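Local coordinates for protein carboxylic ester hydrolase (Aspergillus niger, PDB 7K4O) that probably hydrolyses the ester bonds of tannins as a fungal serine esterase of the tannase family, at residues T133-A138 against Y144-M149; I161-T166 against D176-Y181; C269-D274 against I539-Y544. One frame throughout, in Å; residues are numbered along the deposited sequence.

Contact 1 of 3, residues T133-A138 against Y144-M149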
# COMPACT_ATOMS: atom_id res chain seq x y z
N THR A 133 -3.66 19.17 -1.17
CA THR A 133 -3.54 20.65 -1.09
C THR A 133 -3.43 21.28 -2.48
O THR A 133 -3.76 22.45 -2.60
CB THR A 133 -2.40 21.07 -0.16
OG1 THR A 133 -1.14 20.87 -0.82
CG2 THR A 133 -2.46 20.26 1.11
N ALA A 134 -3.10 20.53 -3.52
CA ALA A 134 -2.92 21.03 -4.88
C ALA A 134 -4.06 20.60 -5.82
O ALA A 134 -3.97 20.94 -7.01
CB ALA A 134 -1.56 20.55 -5.39
N MET A 135 -5.04 19.86 -5.34
CA MET A 135 -6.00 19.17 -6.23
C MET A 135 -7.05 20.13 -6.79
O MET A 135 -7.60 19.78 -7.85
CB MET A 135 -6.66 18.00 -5.48
CG MET A 135 -7.40 17.02 -6.33
SD MET A 135 -6.38 16.15 -7.56
CE MET A 135 -5.55 15.02 -6.44
N LEU A 136 -7.34 21.25 -6.11
CA LEU A 136 -8.47 22.11 -6.53
C LEU A 136 -7.96 23.47 -6.96
O LEU A 136 -7.22 24.14 -6.22
CB LEU A 136 -9.50 22.27 -5.42
CG LEU A 136 -10.13 21.01 -4.89
CD1 LEU A 136 -11.06 21.35 -3.72
CD2 LEU A 136 -10.84 20.21 -5.95
N LEU A 137 -8.36 23.91 -8.15
CA LEU A 137 -8.14 25.30 -8.59
C LEU A 137 -9.13 26.27 -7.91
O LEU A 137 -8.77 27.46 -7.75
CB LEU A 137 -8.25 25.40 -10.10
CG LEU A 137 -7.22 24.63 -10.92
CD1 LEU A 137 -7.51 24.76 -12.40
CD2 LEU A 137 -5.80 25.14 -10.60
N ALA A 138 -10.31 25.80 -7.57
CA ALA A 138 -11.41 26.56 -6.93
C ALA A 138 -12.37 25.51 -6.43
O ALA A 138 -12.27 24.34 -6.79
CB ALA A 138 -12.09 27.51 -7.91
N TYR A 144 -6.58 19.32 -13.10
CA TYR A 144 -6.32 18.02 -13.78
C TYR A 144 -4.83 17.70 -13.82
O TYR A 144 -4.52 16.47 -13.84
CB TYR A 144 -6.91 18.01 -15.19
CG TYR A 144 -8.42 18.10 -15.22
CD1 TYR A 144 -9.20 17.09 -14.70
CD2 TYR A 144 -9.06 19.17 -15.80
CE1 TYR A 144 -10.58 17.13 -14.71
CE2 TYR A 144 -10.45 19.23 -15.84
CZ TYR A 144 -11.21 18.22 -15.30
OH TYR A 144 -12.59 18.29 -15.38
N GLU A 145 -3.95 18.68 -13.89
CA GLU A 145 -2.50 18.42 -13.90
C GLU A 145 -2.14 17.69 -12.59
O GLU A 145 -1.38 16.69 -12.61
CB GLU A 145 -1.68 19.69 -14.08
CG GLU A 145 -0.18 19.44 -13.98
CD GLU A 145 0.46 18.61 -15.07
OE1 GLU A 145 1.73 18.32 -14.94
OE2 GLU A 145 -0.21 18.26 -16.05
N THR A 146 -2.65 18.18 -11.46
CA THR A 146 -2.41 17.52 -10.16
C THR A 146 -2.92 16.09 -10.20
O THR A 146 -2.21 15.16 -9.75
CB THR A 146 -3.05 18.27 -8.99
OG1 THR A 146 -2.60 19.62 -9.01
CG2 THR A 146 -2.77 17.59 -7.68
N LEU A 147 -4.15 15.89 -10.67
CA LEU A 147 -4.75 14.56 -10.76
C LEU A 147 -3.85 13.62 -11.57
O LEU A 147 -3.57 12.52 -11.07
CB LEU A 147 -6.14 14.65 -11.40
CG LEU A 147 -6.80 13.33 -11.69
CD1 LEU A 147 -7.16 12.61 -10.41
CD2 LEU A 147 -8.06 13.47 -12.53
N TYR A 148 -3.45 14.05 -12.76
CA TYR A 148 -2.66 13.16 -13.65
C TYR A 148 -1.25 12.93 -13.05
O TYR A 148 -0.75 11.76 -13.16
CB TYR A 148 -2.58 13.71 -15.07
CG TYR A 148 -3.75 13.25 -15.91
CD1 TYR A 148 -5.01 13.84 -15.75
CD2 TYR A 148 -3.62 12.27 -16.87
CE1 TYR A 148 -6.08 13.41 -16.52
CE2 TYR A 148 -4.70 11.81 -17.63
CZ TYR A 148 -5.95 12.41 -17.46
OH TYR A 148 -7.02 12.03 -18.22
N MET A 149 -0.61 13.97 -12.54
CA MET A 149 0.72 13.79 -11.91
C MET A 149 0.63 12.81 -10.72
O MET A 149 1.45 11.87 -10.64
CB MET A 149 1.23 15.14 -11.46
CG MET A 149 1.77 15.99 -12.59
SD MET A 149 3.29 15.28 -13.34
CE MET A 149 4.49 15.92 -12.16
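With chi1 at -55°, Thr146 sets OG1 beside its own backbone N and CG2 anti to it, so the hydroxyl is turned to Ala134 and the methyl to Met135. Across the gap, Met135 has its CG swung away from its backbone N (chi1 -166°), and further bends at chi2 and chi3 bring the thioether round to the start of the helix. Thr146 OG1 donates to Ala134 O at 2.8 Å, approaching from above the carbonyl plane, 53° out of it. The methyl of Ala134 lies near the same hydroxyl, CB to OG1 of Thr146 being 3.9 Å. Next to this bond the contact is apolar: the Met135 side chain crosses that of Thr146 obliquely, with SD 3.9 Å from Thr146 CG2. The same sulfur also lies alongside Leu147, 4.1 Å from Leu147 CB.

Neighbouring residues tie both sides together. At the far end of 133-138, Leu137 and Ala138 both face Thr141 in a classic beta bulge. Leu359 and Leu360 of helix 351-361 pack against the Met135 side chain. Asp143 N-caps the helix, OD1 accepting from Thr146 N, and its backbone bonds to Met135. The loop thus folds back, past short strand 141-142, on an N-capped helix start, and Thr146 bonds it to the first turn.

Contact 2 of 3, residues I161-T166 against D176-Y181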
# COMPACT_ATOMS: atom_id res chain seq x y z
N ILE A 161 13.77 10.46 -15.99
CA ILE A 161 14.85 11.44 -15.68
C ILE A 161 15.92 10.79 -14.79
O ILE A 161 17.14 10.96 -15.08
CB ILE A 161 14.27 12.70 -15.03
CG1 ILE A 161 13.40 13.44 -16.01
CG2 ILE A 161 15.39 13.56 -14.48
CD1 ILE A 161 12.51 14.48 -15.35
N GLY A 162 15.51 10.11 -13.74
CA GLY A 162 16.43 9.51 -12.76
C GLY A 162 17.31 8.44 -13.37
O GLY A 162 18.52 8.41 -13.11
N LYS A 163 16.73 7.59 -14.20
CA LYS A 163 17.52 6.52 -14.86
C LYS A 163 18.55 7.16 -15.80
O LYS A 163 19.67 6.68 -15.83
CB LYS A 163 16.63 5.51 -15.56
CG LYS A 163 15.82 4.67 -14.59
CD LYS A 163 14.67 3.90 -15.22
CE LYS A 163 15.10 2.92 -16.28
NZ LYS A 163 13.93 2.29 -16.95
N ALA A 164 18.20 8.19 -16.54
CA ALA A 164 19.13 8.83 -17.47
C ALA A 164 20.27 9.49 -16.66
O ALA A 164 21.43 9.36 -17.07
CB ALA A 164 18.46 9.82 -18.36
N LEU A 165 19.94 10.22 -15.59
CA LEU A 165 20.96 10.87 -14.73
C LEU A 165 21.92 9.79 -14.19
O LEU A 165 23.16 10.00 -14.21
CB LEU A 165 20.29 11.62 -13.58
CG LEU A 165 21.26 12.10 -12.50
CD1 LEU A 165 22.19 13.15 -13.07
CD2 LEU A 165 20.50 12.64 -11.30
N THR A 166 21.38 8.69 -13.70
CA THR A 166 22.16 7.59 -13.06
C THR A 166 23.10 7.01 -14.11
O THR A 166 24.31 6.87 -13.81
CB THR A 166 21.23 6.51 -12.54
OG1 THR A 166 20.39 7.04 -11.50
CG2 THR A 166 21.98 5.30 -12.01
N ASP A 176 25.45 -1.27 -21.04
CA ASP A 176 25.47 -1.67 -19.62
C ASP A 176 24.03 -1.73 -19.07
O ASP A 176 23.27 -0.72 -19.22
CB ASP A 176 26.28 -0.71 -18.77
CG ASP A 176 27.79 -0.77 -18.92
OD1 ASP A 176 28.31 -1.84 -19.29
OD2 ASP A 176 28.43 0.25 -18.60
N LYS A 177 23.66 -2.85 -18.51
CA LYS A 177 22.29 -3.05 -17.97
C LYS A 177 22.13 -2.23 -16.67
O LYS A 177 22.90 -2.38 -15.69
CB LYS A 177 22.04 -4.50 -17.66
CG LYS A 177 20.70 -4.85 -17.05
CD LYS A 177 19.50 -4.55 -17.84
CE LYS A 177 18.19 -5.17 -17.31
NZ LYS A 177 16.99 -4.32 -17.64
N LEU A 178 21.05 -1.44 -16.60
CA LEU A 178 20.65 -0.75 -15.34
C LEU A 178 19.42 -1.49 -14.82
O LEU A 178 18.36 -1.47 -15.46
CB LEU A 178 20.33 0.72 -15.63
CG LEU A 178 19.82 1.49 -14.40
CD1 LEU A 178 20.88 1.59 -13.29
CD2 LEU A 178 19.38 2.86 -14.85
N TYR A 179 19.55 -2.17 -13.71
CA TYR A 179 18.41 -2.86 -13.08
C TYR A 179 17.59 -1.82 -12.32
O TYR A 179 18.11 -1.13 -11.43
CB TYR A 179 18.87 -3.97 -12.16
CG TYR A 179 19.47 -5.16 -12.88
CD1 TYR A 179 18.64 -6.05 -13.53
CD2 TYR A 179 20.84 -5.32 -12.98
CE1 TYR A 179 19.16 -7.17 -14.17
CE2 TYR A 179 21.36 -6.46 -13.63
CZ TYR A 179 20.52 -7.34 -14.24
OH TYR A 179 20.92 -8.49 -14.89
N ALA A 180 16.32 -1.71 -12.66
CA ALA A 180 15.46 -0.64 -12.12
C ALA A 180 14.33 -1.28 -11.32
O ALA A 180 13.68 -2.25 -11.79
CB ALA A 180 14.93 0.22 -13.27
N TYR A 181 14.08 -0.70 -10.15
CA TYR A 181 13.14 -1.25 -9.15
C TYR A 181 12.23 -0.14 -8.64
O TYR A 181 12.55 1.04 -8.74
CB TYR A 181 13.94 -1.86 -8.01
CG TYR A 181 14.89 -2.96 -8.42
CD1 TYR A 181 14.40 -4.22 -8.66
CD2 TYR A 181 16.25 -2.74 -8.60
CE1 TYR A 181 15.23 -5.26 -9.05
CE2 TYR A 181 17.09 -3.77 -8.99
CZ TYR A 181 16.58 -5.04 -9.16
OH TYR A 181 17.42 -6.06 -9.51
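Apolar contacts carry the meeting of Lys163 and Leu178, whose side chains slant across one another. Leu178 CD2 lies against the root of the lysine, 3.9 Å from Lys163 CB and 4.0 Å from Lys163 CG. Its other methyl goes to the next turn of the helix, where Leu178 CD1 is 4.1 Å from Thr166 CG2 and the two side chains meet nearly at right angles. One leucine thus spans two residues a helical turn apart; with chi1 at 177° its CG stands clear of the backbone N and the fork of methyls faces the helix. Two residues on, inside strand 179-185, the Ala180 methyl touches the outer part of the lysine chain, CB to Lys163 CE being 4.0 Å. A bend at chi3 (61°) turns that outer part, so that the aliphatic part of the lysine chain lies against both Leu178 and Ala180.

Polar groups look to other partners. Lys163 NZ bonds to the carbonyl oxygen of Glu202. Thr166 OG1 turns back on its own helix and donates to Gly162 O at 2.8 Å from above the carbonyl plane; Thr166 N gives the usual helical bond to that oxygen from the opposite face, so two donors grip it. Asp176, at the start of the incoming chain, is a zinc ligand through OD2, and Asp204 OD2 accepts from Ala180 N.

Trp90 of the adjacent strand 89-93 also touches both Lys163 and Thr166. The chemistry implies a helix packed on the start of strand 179-185 and the residue before it by methyl and methylene groups, even where lysine and threonine supply them, while the lysine amine bonds to Glu202 and the threonine hydroxyl to its own helix.

Contact 3 of 3, residues C269-D274 against I539-Y544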
# COMPACT_ATOMS: atom_id res chain seq x y z
N CYS A 269 -10.57 -18.27 10.11
CA CYS A 269 -11.25 -17.45 11.13
C CYS A 269 -12.62 -17.01 10.59
O CYS A 269 -13.67 -17.19 11.26
CB CYS A 269 -10.37 -16.28 11.50
SG CYS A 269 -10.87 -15.42 12.99
N LEU A 270 -12.62 -16.44 9.40
CA LEU A 270 -13.87 -15.92 8.79
C LEU A 270 -14.85 -17.07 8.57
O LEU A 270 -16.07 -16.87 8.77
CB LEU A 270 -13.52 -15.24 7.47
CG LEU A 270 -14.70 -14.72 6.67
CD1 LEU A 270 -15.37 -13.60 7.46
CD2 LEU A 270 -14.22 -14.24 5.29
N LEU A 271 -14.36 -18.24 8.19
CA LEU A 271 -15.21 -19.39 7.88
C LEU A 271 -15.76 -20.02 9.19
O LEU A 271 -16.91 -20.49 9.15
CB LEU A 271 -14.42 -20.44 7.10
CG LEU A 271 -14.10 -20.11 5.65
CD1 LEU A 271 -12.97 -21.01 5.20
CD2 LEU A 271 -15.31 -20.30 4.72
N ASP A 272 -14.98 -20.10 10.25
CA ASP A 272 -15.27 -21.06 11.34
C ASP A 272 -15.54 -20.39 12.69
O ASP A 272 -15.94 -21.14 13.57
CB ASP A 272 -14.12 -22.06 11.48
CG ASP A 272 -14.00 -22.97 10.28
OD1 ASP A 272 -15.00 -23.13 9.56
OD2 ASP A 272 -12.89 -23.50 10.06
N PHE A 273 -15.31 -19.10 12.90
CA PHE A 273 -15.53 -18.48 14.22
C PHE A 273 -16.73 -17.54 14.20
O PHE A 273 -16.78 -16.60 13.36
CB PHE A 273 -14.29 -17.73 14.68
CG PHE A 273 -14.48 -17.08 16.01
CD1 PHE A 273 -14.79 -17.86 17.13
CD2 PHE A 273 -14.38 -15.71 16.17
CE1 PHE A 273 -14.96 -17.26 18.37
CE2 PHE A 273 -14.56 -15.12 17.41
CZ PHE A 273 -14.86 -15.90 18.51
N ASP A 274 -17.67 -17.76 15.13
CA ASP A 274 -18.88 -16.92 15.27
C ASP A 274 -18.67 -15.96 16.43
O ASP A 274 -18.59 -16.45 17.59
CB ASP A 274 -20.11 -17.78 15.53
CG ASP A 274 -21.42 -17.00 15.53
OD1 ASP A 274 -21.39 -15.78 15.71
OD2 ASP A 274 -22.46 -17.65 15.37
N ILE A 539 -9.40 -20.88 0.02
CA ILE A 539 -9.20 -20.05 -1.20
C ILE A 539 -10.54 -19.39 -1.53
O ILE A 539 -10.56 -18.19 -1.82
CB ILE A 539 -8.64 -20.89 -2.34
CG1 ILE A 539 -7.20 -21.30 -2.02
CG2 ILE A 539 -8.78 -20.20 -3.68
CD1 ILE A 539 -6.72 -22.42 -2.87
N ASP A 540 -11.62 -20.16 -1.46
CA ASP A 540 -12.96 -19.65 -1.86
C ASP A 540 -13.38 -18.52 -0.93
O ASP A 540 -14.12 -17.63 -1.39
CB ASP A 540 -14.02 -20.75 -1.85
CG ASP A 540 -13.87 -21.79 -2.93
OD1 ASP A 540 -13.03 -21.64 -3.86
OD2 ASP A 540 -14.55 -22.85 -2.79
N SER A 541 -12.95 -18.51 0.34
CA SER A 541 -13.35 -17.47 1.32
C SER A 541 -12.78 -16.10 0.93
O SER A 541 -13.28 -15.11 1.44
CB SER A 541 -12.97 -17.79 2.71
OG SER A 541 -11.57 -17.67 2.96
N TRP A 542 -11.74 -16.08 0.09
CA TRP A 542 -11.07 -14.82 -0.32
C TRP A 542 -11.68 -14.27 -1.61
O TRP A 542 -11.15 -13.24 -2.11
CB TRP A 542 -9.57 -15.05 -0.56
CG TRP A 542 -8.74 -15.29 0.66
CD1 TRP A 542 -8.34 -16.50 1.14
CD2 TRP A 542 -8.13 -14.30 1.50
NE1 TRP A 542 -7.59 -16.33 2.26
CE2 TRP A 542 -7.41 -14.99 2.50
CE3 TRP A 542 -8.19 -12.91 1.54
CZ2 TRP A 542 -6.74 -14.32 3.51
CZ3 TRP A 542 -7.51 -12.24 2.53
CH2 TRP A 542 -6.78 -12.93 3.50
N HIS A 543 -12.64 -14.97 -2.19
CA HIS A 543 -13.19 -14.61 -3.51
C HIS A 543 -14.60 -14.09 -3.31
O HIS A 543 -15.40 -14.78 -2.64
CB HIS A 543 -13.20 -15.78 -4.46
CG HIS A 543 -11.83 -16.25 -4.86
ND1 HIS A 543 -11.62 -17.49 -5.42
CD2 HIS A 543 -10.62 -15.63 -4.82
CE1 HIS A 543 -10.33 -17.63 -5.71
NE2 HIS A 543 -9.69 -16.50 -5.34
N TYR A 544 -14.92 -12.96 -3.91
CA TYR A 544 -16.22 -12.29 -3.71
C TYR A 544 -16.90 -12.03 -5.05
O TYR A 544 -16.30 -11.63 -6.03
CB TYR A 544 -16.07 -11.03 -2.88
CG TYR A 544 -15.60 -11.33 -1.49
CD1 TYR A 544 -16.50 -11.68 -0.51
CD2 TYR A 544 -14.24 -11.36 -1.17
CE1 TYR A 544 -16.09 -11.99 0.77
CE2 TYR A 544 -13.81 -11.68 0.11
CZ TYR A 544 -14.75 -12.02 1.08
OH TYR A 544 -14.34 -12.33 2.34
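Leu270 and Tyr544 reach for each other from opposite directions, and the methyl CD2 of Leu270 ends 3.5 Å from the phenolic OH of Tyr544. The same methyl lies 4.1 Å from the backbone oxygen of Ser541. One residue on, the branched end of Leu271 packs on Ser541 CB, with Leu271 CG at 3.9 Å and its CD2 at 4.0 Å. The serine side chain takes part through CB. Its hydroxyl, held between the backbone N and the carbonyl carbon by chi1 of 72°, bonds instead to the carbonyl oxygen of Ser538 in its own helix.

The next shell brings the polar ties. Asp272 OD2 makes a salt bridge with Arg537, and Trp542 NE1 bonds to Asp267 OD2; each of these joins helix 266-272 to helix 536-541 or the turn after it. The Tyr544 ring meets that of Phe323, and Tyr544 O receives a bond from Arg429 of helix 425-438.

Further out, Cys269 is tied by its disulfide to Cys252 at the end of helix 238-252. In sequence the two half-cystines bracket the calcium site, to which Asp253, Asp256 and Asp260 belong, so a covalent link also ties helix 266-272 to helix 238-252. The C-terminal turns of two short helices, with the residues just after the second, meet here. The first belongs to the long stretch between strands 205-209 and 410-416, consistent with the lid-bearing insertion of tannase-family alpha/beta-hydrolases, and this contact joins it to the final segment of the chain.

Overall arrangement
The contacts follow one another along the chain in the order 1, 2, 3. Contacts 1 and 2 share helix 144-169, one at its first turn and the other near its end, with centres about 29 Å apart. That helix crosses over from strand 115-120 to the parallel strand 179-185, whose end leads into the probable nucleophile elbow at Ser186. Contact 3 lies on the opposite side of the chain's centre, with its centre about 40 Å from that of contact 1 and about 44 Å from that of contact 2. Contact 1 ties the preceding loop to the helix start and contact 2 packs its later turns by strand 179-185, whereas contact 3 joins the long insertion to the C-terminal segment.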